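Local coordinates for putative diguanylate cyclase (GGDEF) with PAS/PAC domain (Rhodopseudomonas palustris, PDB 3LIF), which probably makes cyclic di-GMP from GTP through a cytoplasmic GGDEF domain, the piece described here being its extracellular sensor domain of PDC fold, at residues T15-L20 and D206-T211; N19-L24 and A223-S228; F128-R133 and A147-E152; I169-S174 and Y230-T235; S184-R189 and S213-L218. One frame throughout, in Å; residues are numbered along the deposited sequence.

Contact 1: residues T15-L20 and D206-T211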
# COMPACT_ATOMS: atom_id res chain seq x y z
N THR A 15 0.02 16.92 -19.77
CA THR A 15 -0.71 17.55 -18.71
C THR A 15 -1.75 16.59 -18.07
O THR A 15 -1.97 16.65 -16.88
CB THR A 15 -1.32 18.90 -19.16
OG1 THR A 15 -0.25 19.80 -19.38
CG2 THR A 15 -2.17 19.54 -18.07
N GLU A 16 -2.42 15.74 -18.83
CA GLU A 16 -3.49 15.01 -18.15
C GLU A 16 -2.87 13.96 -17.26
O GLU A 16 -3.39 13.68 -16.18
CB GLU A 16 -4.46 14.31 -19.09
CG GLU A 16 -5.18 15.21 -20.05
CD GLU A 16 -5.71 14.39 -21.25
OE1 GLU A 16 -5.34 13.18 -21.38
OE2 GLU A 16 -6.49 14.97 -22.04
N MSE A 17 -1.78 13.38 -17.76
CA MSE A 17 -1.04 12.37 -17.05
C MSE A 17 -0.52 13.00 -15.78
O MSE A 17 -0.73 12.45 -14.71
CB MSE A 17 0.11 11.84 -17.87
CG MSE A 17 -0.26 11.25 -19.21
SE MSE A 17 -1.16 9.60 -18.93
CE MSE A 17 0.43 8.53 -19.40
N ARG A 18 0.13 14.16 -15.86
CA ARG A 18 0.66 14.74 -14.63
C ARG A 18 -0.46 14.98 -13.62
O ARG A 18 -0.27 14.71 -12.43
CB ARG A 18 1.60 15.96 -14.86
CG ARG A 18 2.83 15.55 -15.63
CD ARG A 18 3.69 16.68 -16.26
NE ARG A 18 4.85 16.87 -15.42
CZ ARG A 18 6.13 16.75 -15.76
NH1 ARG A 18 6.50 16.50 -17.01
NH2 ARG A 18 7.04 16.93 -14.82
N ASN A 19 -1.65 15.40 -14.06
CA ASN A 19 -2.71 15.62 -13.06
C ASN A 19 -3.16 14.32 -12.55
O ASN A 19 -3.42 14.18 -11.39
CB ASN A 19 -3.92 16.43 -13.55
CG ASN A 19 -3.51 17.77 -14.19
OD1 ASN A 19 -4.28 18.35 -14.98
ND2 ASN A 19 -2.28 18.25 -13.89
N LEU A 20 -3.27 13.35 -13.43
CA LEU A 20 -3.80 12.07 -13.02
C LEU A 20 -2.93 11.42 -11.87
O LEU A 20 -3.44 10.96 -10.83
CB LEU A 20 -3.92 11.19 -14.24
CG LEU A 20 -4.51 9.86 -13.87
CD1 LEU A 20 -5.64 10.06 -12.88
CD2 LEU A 20 -4.94 9.11 -15.14
N ASP A 206 8.16 13.98 -8.54
CA ASP A 206 7.95 13.60 -9.95
C ASP A 206 8.67 14.37 -11.06
O ASP A 206 9.34 15.43 -10.80
CB ASP A 206 6.52 14.06 -10.13
CG ASP A 206 6.38 15.60 -9.77
OD1 ASP A 206 6.34 16.01 -8.58
OD2 ASP A 206 6.42 16.43 -10.68
N GLY A 207 8.41 13.99 -12.33
CA GLY A 207 7.34 13.13 -12.74
C GLY A 207 6.96 12.74 -14.20
O GLY A 207 5.90 12.12 -14.32
N TYR A 208 7.72 12.93 -15.29
CA TYR A 208 7.19 12.39 -16.61
C TYR A 208 8.15 12.04 -17.75
O TYR A 208 8.92 12.86 -18.12
CB TYR A 208 6.25 13.41 -17.20
CG TYR A 208 5.44 13.01 -18.41
CD1 TYR A 208 4.20 12.38 -18.27
CD2 TYR A 208 5.87 13.35 -19.71
CE1 TYR A 208 3.41 12.05 -19.39
CE2 TYR A 208 5.11 13.02 -20.85
CZ TYR A 208 3.87 12.37 -20.68
OH TYR A 208 3.10 12.05 -21.77
N TYR A 209 8.08 10.87 -18.37
CA TYR A 209 9.13 10.52 -19.36
C TYR A 209 8.87 9.28 -20.18
O TYR A 209 7.90 8.57 -19.97
CB TYR A 209 10.50 10.36 -18.68
CG TYR A 209 10.55 9.25 -17.67
CD1 TYR A 209 10.87 7.97 -18.04
CD2 TYR A 209 10.26 9.49 -16.33
CE1 TYR A 209 10.88 6.95 -17.11
CE2 TYR A 209 10.26 8.47 -15.40
CZ TYR A 209 10.58 7.21 -15.79
OH TYR A 209 10.59 6.18 -14.85
N LEU A 210 9.73 8.97 -21.12
CA LEU A 210 9.37 7.88 -22.01
C LEU A 210 10.09 6.63 -21.60
O LEU A 210 11.23 6.70 -21.26
CB LEU A 210 9.73 8.23 -23.45
CG LEU A 210 9.37 7.09 -24.41
CD1 LEU A 210 8.09 7.35 -25.21
CD2 LEU A 210 10.58 6.80 -25.33
N THR A 211 9.47 5.47 -21.61
CA THR A 211 10.13 4.31 -21.03
C THR A 211 9.52 3.00 -21.52
O THR A 211 8.58 2.99 -22.30
CB THR A 211 10.06 4.39 -19.48
OG1 THR A 211 10.95 3.44 -18.93
CG2 THR A 211 8.70 4.05 -18.99
O HOH W 1 4.37 15.76 -12.54

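Contact 2: residues N19-L24 and A223-S228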
# COMPACT_ATOMS: atom_id res chain seq x y z
N ASN A 19 -1.65 15.40 -14.06
CA ASN A 19 -2.71 15.62 -13.06
C ASN A 19 -3.16 14.32 -12.55
O ASN A 19 -3.42 14.18 -11.39
CB ASN A 19 -3.92 16.43 -13.55
CG ASN A 19 -3.51 17.77 -14.19
OD1 ASN A 19 -4.28 18.35 -14.98
ND2 ASN A 19 -2.28 18.25 -13.89
N LEU A 20 -3.27 13.35 -13.43
CA LEU A 20 -3.80 12.07 -13.02
C LEU A 20 -2.93 11.42 -11.87
O LEU A 20 -3.44 10.96 -10.83
CB LEU A 20 -3.92 11.19 -14.24
CG LEU A 20 -4.51 9.86 -13.87
CD1 LEU A 20 -5.64 10.06 -12.88
CD2 LEU A 20 -4.94 9.11 -15.14
N SER A 21 -1.61 11.44 -12.07
CA SER A 21 -0.66 11.07 -11.07
C SER A 21 -0.93 11.84 -9.75
O SER A 21 -0.91 11.26 -8.64
CB SER A 21 0.78 11.32 -11.57
OG SER A 21 1.26 12.59 -11.18
N HIS A 22 -1.23 13.12 -9.84
CA HIS A 22 -1.59 13.83 -8.64
C HIS A 22 -2.85 13.27 -7.98
O HIS A 22 -2.90 13.06 -6.77
CB HIS A 22 -1.77 15.28 -8.97
CG HIS A 22 -1.92 16.15 -7.77
ND1 HIS A 22 -0.88 16.93 -7.28
CD2 HIS A 22 -2.99 16.39 -6.97
CE1 HIS A 22 -1.31 17.59 -6.22
NE2 HIS A 22 -2.58 17.27 -6.00
N SER A 23 -3.87 12.97 -8.75
CA SER A 23 -5.03 12.35 -8.14
C SER A 23 -4.74 10.98 -7.52
O SER A 23 -5.19 10.69 -6.43
CB SER A 23 -6.11 12.16 -9.18
OG SER A 23 -6.64 13.40 -9.49
N LEU A 24 -4.03 10.13 -8.26
CA LEU A 24 -3.66 8.82 -7.76
C LEU A 24 -2.84 8.95 -6.45
O LEU A 24 -3.07 8.21 -5.53
CB LEU A 24 -2.94 8.02 -8.85
CG LEU A 24 -3.74 7.73 -10.14
CD1 LEU A 24 -2.91 7.09 -11.26
CD2 LEU A 24 -4.93 6.86 -9.91
N ALA A 223 4.01 8.86 -16.18
CA ALA A 223 4.08 9.93 -15.21
C ALA A 223 4.10 9.23 -13.85
O ALA A 223 3.39 8.23 -13.64
CB ALA A 223 2.88 10.81 -15.34
N TYR A 224 4.93 9.75 -12.94
CA TYR A 224 5.04 9.25 -11.59
C TYR A 224 5.08 10.38 -10.62
O TYR A 224 5.50 11.49 -10.94
CB TYR A 224 6.32 8.47 -11.41
CG TYR A 224 7.55 9.35 -11.38
CD1 TYR A 224 7.95 9.94 -10.19
CD2 TYR A 224 8.32 9.61 -12.57
CE1 TYR A 224 9.10 10.74 -10.14
CE2 TYR A 224 9.46 10.40 -12.54
CZ TYR A 224 9.84 10.96 -11.31
OH TYR A 224 10.95 11.75 -11.17
N ARG A 225 4.71 10.07 -9.39
CA ARG A 225 4.71 11.01 -8.30
C ARG A 225 4.82 10.34 -6.90
O ARG A 225 4.06 9.42 -6.55
CB ARG A 225 3.42 11.86 -8.36
CG ARG A 225 3.39 12.96 -7.33
CD ARG A 225 2.11 13.70 -7.35
NE ARG A 225 1.78 14.12 -8.71
CZ ARG A 225 2.05 15.32 -9.23
NH1 ARG A 225 2.66 16.25 -8.52
NH2 ARG A 225 1.70 15.60 -10.48
N ARG A 226 5.78 10.80 -6.09
CA ARG A 226 5.85 10.37 -4.68
C ARG A 226 4.51 10.62 -4.04
O ARG A 226 3.90 11.67 -4.28
CB ARG A 226 6.88 11.13 -3.89
CG ARG A 226 8.24 10.63 -4.20
CD ARG A 226 9.23 10.97 -3.09
NE ARG A 226 10.60 10.68 -3.52
CZ ARG A 226 11.21 9.50 -3.40
NH1 ARG A 226 12.44 9.38 -3.82
NH2 ARG A 226 10.62 8.44 -2.88
N VAL A 227 4.05 9.67 -3.24
CA VAL A 227 2.83 9.79 -2.52
C VAL A 227 3.05 10.60 -1.22
O VAL A 227 3.80 10.27 -0.31
CB VAL A 227 2.31 8.41 -2.18
CG1 VAL A 227 1.22 8.48 -1.05
CG2 VAL A 227 1.87 7.71 -3.42
N SER A 228 2.37 11.70 -1.12
CA SER A 228 2.55 12.48 0.07
C SER A 228 2.32 11.70 1.41
O SER A 228 1.32 10.98 1.58
CB SER A 228 1.69 13.73 -0.03
OG SER A 228 1.52 14.20 1.27
O HOH W 2 3.64 13.30 -12.60

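Contact 3: residues F128-R133 and A147-E152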
# COMPACT_ATOMS: atom_id res chain seq x y z
N PHE A 128 0.66 -7.10 1.40
CA PHE A 128 1.30 -6.07 2.19
C PHE A 128 0.42 -5.73 3.39
O PHE A 128 -0.81 -5.95 3.40
CB PHE A 128 1.53 -4.81 1.38
CG PHE A 128 2.64 -4.92 0.43
CD1 PHE A 128 2.48 -5.67 -0.72
CD2 PHE A 128 3.87 -4.31 0.72
CE1 PHE A 128 3.53 -5.81 -1.60
CE2 PHE A 128 4.94 -4.41 -0.14
CZ PHE A 128 4.78 -5.18 -1.31
N VAL A 129 1.05 -5.13 4.38
CA VAL A 129 0.43 -5.02 5.65
C VAL A 129 0.88 -3.73 6.27
O VAL A 129 1.97 -3.22 5.94
CB VAL A 129 0.88 -6.25 6.49
CG1 VAL A 129 1.56 -5.86 7.81
CG2 VAL A 129 -0.22 -7.18 6.64
N VAL A 130 0.08 -3.24 7.21
CA VAL A 130 0.28 -1.92 7.78
C VAL A 130 0.15 -2.14 9.30
O VAL A 130 -0.62 -3.05 9.75
CB VAL A 130 -0.87 -1.04 7.21
CG1 VAL A 130 -2.15 -1.07 8.08
CG2 VAL A 130 -0.41 0.33 6.85
N SER A 131 0.92 -1.40 10.12
CA SER A 131 0.94 -1.74 11.54
C SER A 131 1.34 -0.60 12.47
O SER A 131 2.09 0.32 12.10
CB SER A 131 1.88 -2.97 11.78
OG SER A 131 3.27 -2.62 11.72
N ARG A 132 0.87 -0.68 13.72
CA ARG A 132 1.17 0.35 14.73
C ARG A 132 1.58 -0.24 16.08
O ARG A 132 1.01 -1.24 16.54
CB ARG A 132 0.02 1.42 14.85
CG ARG A 132 0.39 2.73 14.14
CD ARG A 132 -0.77 3.75 13.89
NE ARG A 132 -0.69 4.82 14.88
CZ ARG A 132 0.38 4.91 15.65
NH1 ARG A 132 1.35 4.01 15.45
NH2 ARG A 132 0.49 5.86 16.56
N ARG A 133 2.57 0.36 16.72
CA ARG A 133 2.96 -0.02 18.08
C ARG A 133 1.90 0.20 19.16
O ARG A 133 1.44 1.33 19.32
CB ARG A 133 4.14 0.82 18.49
CG ARG A 133 4.65 0.53 19.86
CD ARG A 133 5.51 1.67 20.33
NE ARG A 133 6.81 1.18 20.72
CZ ARG A 133 7.30 1.24 21.95
NH1 ARG A 133 6.56 1.81 22.92
NH2 ARG A 133 8.51 0.72 22.18
N ALA A 147 -2.77 -4.66 10.12
CA ALA A 147 -3.91 -4.97 9.27
C ALA A 147 -3.42 -5.14 7.84
O ALA A 147 -2.40 -4.54 7.43
CB ALA A 147 -4.95 -3.90 9.35
N THR A 148 -4.11 -6.01 7.12
CA THR A 148 -3.70 -6.33 5.77
C THR A 148 -4.27 -5.35 4.76
O THR A 148 -5.49 -5.09 4.74
CB THR A 148 -4.23 -7.69 5.36
OG1 THR A 148 -3.74 -8.65 6.28
CG2 THR A 148 -3.74 -8.02 3.99
N ILE A 149 -3.41 -4.81 3.92
CA ILE A 149 -3.92 -3.86 2.94
C ILE A 149 -4.72 -4.62 1.93
O ILE A 149 -4.21 -5.59 1.41
CB ILE A 149 -2.77 -3.14 2.28
CG1 ILE A 149 -2.26 -2.09 3.25
CG2 ILE A 149 -3.23 -2.48 0.96
CD1 ILE A 149 -0.82 -1.70 2.96
N GLU A 150 -5.96 -4.22 1.65
CA GLU A 150 -6.75 -4.92 0.61
C GLU A 150 -6.32 -4.45 -0.79
O GLU A 150 -6.70 -3.34 -1.27
CB GLU A 150 -8.25 -4.66 0.78
CG GLU A 150 -9.08 -5.31 -0.30
CD GLU A 150 -9.45 -6.74 0.10
OE1 GLU A 150 -10.21 -6.94 1.09
OE2 GLU A 150 -9.01 -7.69 -0.59
N SER A 151 -5.52 -5.23 -1.49
CA SER A 151 -5.01 -4.66 -2.72
C SER A 151 -6.11 -4.43 -3.79
O SER A 151 -6.02 -3.48 -4.58
CB SER A 151 -3.81 -5.44 -3.23
OG SER A 151 -4.21 -6.77 -3.53
N GLU A 152 -7.15 -5.26 -3.78
CA GLU A 152 -8.32 -5.12 -4.66
C GLU A 152 -8.96 -3.71 -4.53
O GLU A 152 -9.49 -3.12 -5.48
CB GLU A 152 -9.32 -6.23 -4.37
CG GLU A 152 -10.57 -6.26 -5.24
CD GLU A 152 -11.30 -7.61 -5.11
OE1 GLU A 152 -10.61 -8.66 -5.01
OE2 GLU A 152 -12.56 -7.62 -5.10

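Contact 4: residues I169-S174 and Y230-T235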
# COMPACT_ATOMS: atom_id res chain seq x y z
N ILE A 169 -1.55 1.38 -14.34
CA ILE A 169 -1.29 2.12 -13.10
C ILE A 169 -0.59 1.27 -12.09
O ILE A 169 -0.95 0.11 -11.91
CB ILE A 169 -2.56 2.61 -12.51
CG1 ILE A 169 -3.22 3.52 -13.54
CG2 ILE A 169 -2.29 3.35 -11.24
CD1 ILE A 169 -4.30 4.38 -12.99
N SER A 170 0.38 1.84 -11.39
CA SER A 170 1.04 1.07 -10.32
C SER A 170 1.10 1.81 -9.03
O SER A 170 1.22 3.06 -9.00
CB SER A 170 2.47 0.77 -10.69
OG SER A 170 2.42 -0.03 -11.82
N LEU A 171 1.10 1.02 -7.96
CA LEU A 171 1.38 1.59 -6.66
C LEU A 171 2.63 0.92 -6.18
O LEU A 171 2.66 -0.30 -6.05
CB LEU A 171 0.22 1.34 -5.72
CG LEU A 171 0.47 1.80 -4.29
CD1 LEU A 171 0.69 3.25 -4.21
CD2 LEU A 171 -0.62 1.39 -3.33
N LEU A 172 3.69 1.69 -5.94
CA LEU A 172 4.93 1.11 -5.48
C LEU A 172 5.45 1.69 -4.18
O LEU A 172 5.05 2.78 -3.74
CB LEU A 172 6.04 1.15 -6.53
CG LEU A 172 5.63 0.69 -7.94
CD1 LEU A 172 5.54 1.94 -8.88
CD2 LEU A 172 6.60 -0.33 -8.47
N HIS A 173 6.35 0.93 -3.55
CA HIS A 173 6.95 1.44 -2.35
C HIS A 173 8.09 2.29 -2.85
O HIS A 173 8.74 2.00 -3.91
CB HIS A 173 7.49 0.31 -1.51
CG HIS A 173 7.99 0.76 -0.18
ND1 HIS A 173 9.24 1.35 -0.02
CD2 HIS A 173 7.43 0.69 1.06
CE1 HIS A 173 9.42 1.63 1.27
NE2 HIS A 173 8.33 1.26 1.94
N SER A 174 8.35 3.35 -2.12
CA SER A 174 9.50 4.16 -2.38
C SER A 174 10.78 3.35 -2.72
O SER A 174 11.61 3.81 -3.46
CB SER A 174 9.73 5.00 -1.17
OG SER A 174 10.95 5.62 -1.33
N TYR A 230 3.61 9.08 2.97
CA TYR A 230 3.95 7.65 3.09
C TYR A 230 5.02 7.31 2.05
O TYR A 230 4.99 7.87 0.97
CB TYR A 230 2.73 6.74 2.85
CG TYR A 230 1.65 7.07 3.81
CD1 TYR A 230 1.64 6.50 5.08
CD2 TYR A 230 0.66 8.01 3.48
CE1 TYR A 230 0.69 6.83 6.00
CE2 TYR A 230 -0.33 8.36 4.44
CZ TYR A 230 -0.29 7.77 5.70
OH TYR A 230 -1.25 8.04 6.67
N PRO A 231 5.95 6.37 2.36
CA PRO A 231 6.98 6.01 1.36
C PRO A 231 6.42 5.17 0.16
O PRO A 231 6.82 4.01 -0.04
CB PRO A 231 7.96 5.17 2.16
CG PRO A 231 7.07 4.47 3.23
CD PRO A 231 5.97 5.49 3.55
N LEU A 232 5.50 5.75 -0.60
CA LEU A 232 4.89 5.07 -1.75
C LEU A 232 5.10 5.95 -3.00
O LEU A 232 5.32 7.14 -2.87
CB LEU A 232 3.40 4.86 -1.48
CG LEU A 232 3.13 4.06 -0.20
CD1 LEU A 232 1.64 3.95 0.10
CD2 LEU A 232 3.72 2.65 -0.34
N VAL A 233 5.02 5.37 -4.18
CA VAL A 233 5.06 6.15 -5.41
C VAL A 233 3.90 5.67 -6.26
O VAL A 233 3.53 4.51 -6.19
CB VAL A 233 6.34 5.83 -6.17
CG1 VAL A 233 6.51 6.77 -7.38
CG2 VAL A 233 7.51 5.97 -5.24
N VAL A 234 3.30 6.53 -7.07
CA VAL A 234 2.29 6.00 -7.99
C VAL A 234 2.82 6.25 -9.36
O VAL A 234 3.56 7.23 -9.57
CB VAL A 234 0.97 6.75 -7.88
CG1 VAL A 234 0.26 6.37 -6.60
CG2 VAL A 234 1.24 8.27 -7.91
N THR A 235 2.46 5.39 -10.31
CA THR A 235 2.82 5.67 -11.71
C THR A 235 1.61 5.46 -12.60
O THR A 235 0.83 4.58 -12.31
CB THR A 235 3.92 4.73 -12.18
OG1 THR A 235 3.41 3.38 -12.25
CG2 THR A 235 5.16 4.78 -11.26

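Contact 5: residues S184-R189 and S213-L218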
# COMPACT_ATOMS: atom_id res chain seq x y z
N SER A 184 -2.15 -5.95 -14.98
CA SER A 184 -1.56 -7.23 -14.69
C SER A 184 -2.02 -7.84 -13.38
O SER A 184 -2.12 -9.01 -13.30
CB SER A 184 -0.01 -7.13 -14.66
OG SER A 184 0.45 -6.76 -13.36
N LEU A 185 -2.25 -7.07 -12.33
CA LEU A 185 -2.52 -7.64 -10.98
C LEU A 185 -1.27 -8.24 -10.28
O LEU A 185 -1.38 -8.85 -9.23
CB LEU A 185 -3.67 -8.66 -10.99
CG LEU A 185 -5.04 -8.05 -11.33
CD1 LEU A 185 -6.21 -9.00 -11.16
CD2 LEU A 185 -5.27 -6.73 -10.57
N GLN A 186 -0.08 -8.04 -10.83
CA GLN A 186 1.11 -8.43 -10.08
C GLN A 186 1.31 -7.68 -8.77
O GLN A 186 0.75 -6.61 -8.52
CB GLN A 186 2.34 -8.34 -10.95
CG GLN A 186 2.25 -9.26 -12.11
CD GLN A 186 3.47 -9.23 -12.99
OE1 GLN A 186 3.34 -9.36 -14.18
NE2 GLN A 186 4.67 -9.07 -12.41
N THR A 187 2.11 -8.26 -7.91
CA THR A 187 2.27 -7.70 -6.58
C THR A 187 3.45 -8.40 -5.90
O THR A 187 3.68 -9.57 -6.17
CB THR A 187 0.97 -7.90 -5.78
OG1 THR A 187 1.11 -7.29 -4.50
CG2 THR A 187 0.64 -9.37 -5.60
N GLY A 188 4.22 -7.71 -5.08
CA GLY A 188 5.31 -8.34 -4.33
C GLY A 188 6.69 -8.15 -4.97
O GLY A 188 7.71 -7.95 -4.28
N ARG A 189 6.73 -8.17 -6.30
CA ARG A 189 8.01 -8.16 -6.96
C ARG A 189 8.80 -6.91 -6.76
O ARG A 189 8.28 -5.88 -6.33
CB ARG A 189 7.92 -8.57 -8.41
CG ARG A 189 7.11 -7.82 -9.37
CD ARG A 189 7.27 -8.76 -10.59
NE ARG A 189 7.18 -8.23 -11.97
CZ ARG A 189 8.21 -7.90 -12.75
NH1 ARG A 189 9.45 -7.96 -12.33
NH2 ARG A 189 8.01 -7.47 -13.96
N SER A 213 7.57 -0.54 -20.62
CA SER A 213 6.87 -1.25 -19.59
C SER A 213 7.56 -2.54 -19.34
O SER A 213 7.87 -3.30 -20.25
CB SER A 213 5.44 -1.55 -19.99
OG SER A 213 4.85 -2.48 -19.09
N PRO A 214 7.78 -2.84 -18.08
CA PRO A 214 8.31 -4.11 -17.72
C PRO A 214 7.21 -5.17 -17.73
O PRO A 214 7.51 -6.36 -17.58
CB PRO A 214 8.80 -3.90 -16.28
CG PRO A 214 8.37 -2.51 -15.91
CD PRO A 214 7.44 -2.03 -16.91
N PHE A 215 5.96 -4.76 -17.87
CA PHE A 215 4.88 -5.74 -17.79
C PHE A 215 4.49 -6.26 -19.14
O PHE A 215 4.11 -7.40 -19.26
CB PHE A 215 3.66 -5.20 -17.08
CG PHE A 215 3.95 -4.72 -15.72
CD1 PHE A 215 4.19 -5.63 -14.70
CD2 PHE A 215 4.06 -3.35 -15.45
CE1 PHE A 215 4.48 -5.21 -13.42
CE2 PHE A 215 4.34 -2.90 -14.16
CZ PHE A 215 4.55 -3.83 -13.13
N ASP A 216 4.60 -5.45 -20.17
CA ASP A 216 4.17 -5.90 -21.46
C ASP A 216 5.15 -5.50 -22.53
O ASP A 216 4.89 -5.72 -23.70
CB ASP A 216 2.77 -5.34 -21.78
CG ASP A 216 2.73 -3.83 -21.80
OD1 ASP A 216 3.76 -3.19 -22.08
OD2 ASP A 216 1.64 -3.23 -21.58
N GLY A 217 6.27 -4.87 -22.17
CA GLY A 217 7.28 -4.65 -23.18
C GLY A 217 6.97 -3.49 -24.08
O GLY A 217 7.73 -3.18 -24.97
N LEU A 218 5.88 -2.79 -23.88
CA LEU A 218 5.58 -1.73 -24.81
C LEU A 218 6.27 -0.44 -24.44
O LEU A 218 6.62 -0.23 -23.29
CB LEU A 218 4.08 -1.47 -24.85
CG LEU A 218 3.32 -2.61 -25.47
CD1 LEU A 218 1.86 -2.42 -25.21
CD2 LEU A 218 3.66 -2.57 -26.94

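Contact 1: residues T15-L20 and D206-T211
Asp206 opens the strand's approach to the helix 5-47 at the edge of the Arg18 guanidinium, near its plane, but its OD2 stays 4.2 Å from Arg18 NH2, too far for a salt bridge. Water 1 spans the gap: it donates to Asp206 OD2 at 2.8 Å and accepts a weak bond from Arg18 NE. Gly207, which follows a cis peptide, passes over one face of the guanidinium, its carbonyl carbon C 4.2 Å above the plane and displaced toward the rim. Tyr208 continues over that face with its CB, 3.6 Å from Arg18 CZ. With CG anti to the backbone N (chi1 -171°), its ring swings toward the helix, where CE1 meets CB of Met17, a selenomethionine here, at 3.6 Å; these two side chains cross at about a right angle. The plane of the Tyr208 ring is inclined by 32° to that of the guanidinium. The charge of Arg18 has other partners, a salt bridge from NH1 to Glu14 and a hydrogen bond from NH2 to a citrate, probably from the crystallisation liquor. Tyr208 in turn meets the Tyr221 ring of the next strand. A long N-terminal helix laid against an antiparallel PAS-like sheet, here at the outermost strand 206-212, is typical of the PDC fold.

Contact 2: residues N19-L24 and A223-S228
Arg225 reaches from its strand to the helix and grips it by hydrogen bonding. Its NE donates to Ser21 OG at 3.0 Å, with an N-H...O angle of 145° and the hydroxyl 17° out of the guanidinium plane. The chain leaves CA with CG anti to the backbone N and bends only at chi3, which turns the guanidinium along the helix surface. There NH2 bonds to the backbone O of Arg18, an acceptor that Ser21 OG also uses. The Arg18 carbonyl oxygen thus takes two bonds, one from the guanidinium and one from the hydroxyl. Water adds a bridge: water 2 donates to Ser21 OG at 2.9 Å and to Tyr224 O at 3.1 Å.

Van der Waals contact covers the rest. His22 CB rests 3.4 Å above the guanidinium plane of Arg225, offset toward its rim, while the imidazole stands 71° to that plane and has NH1 of Arg225 near its edge, 3.8 Å from ND1. Ser21 CB also meets Ala223 CB at 4.3 Å.

The axes of helix segment 19-24 and strand segment 223-226 pass 7.6 Å apart. Strand 219-226 lies between strands 206-212 and 232-239 in the sheet; Ala223 also touches Met17 of helix 5-47, and Tyr224, pointing away from that helix, packs on helix 195-203, so the sheet is sandwiched between the two helices.

Contact 3: residues F128-R133 and A147-E152
Val129 and Thr148 face each other across a beta hairpin, strand 126-135 followed by strand 141-149, in the first of the two five-stranded antiparallel sheets of this PDC-fold sensor domain. They form a non-hydrogen-bonded pair, both side chains on one face: Val129 CG2 lies alongside Thr148, 3.7 Å from its CA and 3.8 Å from OG1. With Thr148 CG2 anti to the backbone N (chi1 -59° for OG1), this methyl comes 3.6 Å from Phe128 O, and OG1 is left to bond Asp72 OD1 of the neighbouring strand 70-76.

The other face carries the next pair, Val130 and Ala147, whose methyls CG1 and CB meet at 4.2 Å. Ile149 joins them from the strand's end: its chain runs back over the hairpin so that CD1 sits between the CB of Val130 and the CB of Phe128, 4.3 and 4.2 Å away. Val130 and Ile149 both pack on Phe32 of helix 5-47, which covers this face, while the Phe128 ring leads away from the hairpin to Pro117 and Thr187.

Between the two layers the backbones are laced by three hydrogen bonds. Val130 and Ala147 exchange two, whereas the third, from Ile149 N to Phe128 O at 2.9 Å, reaches its carbonyl oxygen with the donor tilted 26° from the carbonyl plane.

Contact 4: residues I169-S174 and Y230-T235
His173 leans over the turn that leads into the partner strand, and its atoms meet Pro231 one after another. CB lies 4.0 Å from Pro231 O. From there CG, anti to the backbone N (chi1 -173°), brings the ring flat over that oxygen, which sits 3.4 Å from the ring plane, over its centre. Farther out CE1 touches Pro231 CB at 3.9 Å, and at the tip NE2 meets CG of Pro231 at 3.7 Å. ND1 accepts from Asp175 N, which helps fix the rotation of the ring. The oxygen under the imidazole is already engaged: Ser174 N donates to Pro231 O at 2.7 Å, a straight bond (175°) but from 52° out of the carbonyl plane. Pro231 is itself the centre of an inverse gamma turn.

Beyond this turn the strands pair antiparallel. Leu172 with Val233 and Ser170 with Thr235 are hydrogen-bonded pairs, two backbone bonds each. On their face the Leu172 and Thr235 side chains cross at about a right angle, CD1 of the leucine meeting CG2 of the threonine at 3.7 Å; on the other, Leu171 CD1 rests on Val234 CG1 at 4.0 Å.

Strands 168-173 and 232-239 are neighbours inside the second sheet, flanked by 178-182 and 219-226. The Leu172, Val233 and Thr235 face is covered by helix 195-203, while Leu171 turns to helix 151-158, and Val234 and Leu232 to helix 5-47.

Contact 5: residues S184-R189 and S213-L218
A loop-to-loop contact at the surface of the second PAS-like module brings Phe215, from the tight loop joining strands 206-212 and 219-226, against Gln186 in the loop that follows strand 178-182. Ser213 OG shapes the first loop through an ST turn (from Phe215 N, 2.8 Å) and an ST motif (from Asp216 N, longer at 3.2 Å), while an Asx turn links Asp216 OD1 to Leu218 N. With CG beside the backbone N (chi1 -57°), the ring of Phe215 is carried to the other loop, where its CD1 edge meets Gln186 CD at 4.0 Å. The amide of Gln186 stands nearly perpendicular to the ring, 85° between planes, and the two side chains run alongside in opposing senses. Arg189 approaches from an extended chain: NH2 lies 3.8 Å from Pro214 O, which sits in the plane at the guanidinium edge, and 4.2 Å from CE1 of Phe215 at an oblique angle. Leu178 of the adjoining strand packs against Phe215, Gln186 and Arg189 alike. No hydrogen bond or salt bridge is identified between the loops: one aromatic ring is touched by polar side chains, Gln186 at its edge, so the junction rests on van der Waals touches at the surface and is probably adaptable.

In the fold
Helix 5-47 starts the chain and holds the first segments of contacts 1 and 2, which share Asn19 and Leu20 and close on the successive strands 206-212 and 219-226. Contact 3 lies nested inside both long loops and closes a short hairpin of the first sheet. In series after it, contact 4 opens on strand 168-173 and closes last, on strand 232-239, crossing contacts 1 and 2. Contact 5 is nested inside contacts 2 and 4 but crosses contact 1. Contacts 1, 2 and 4 thus tie the helix and four strands of the second sheet together; the Phe128 ring of contact 3 reaches Gly188 of contact 5, bridging the two sheet modules.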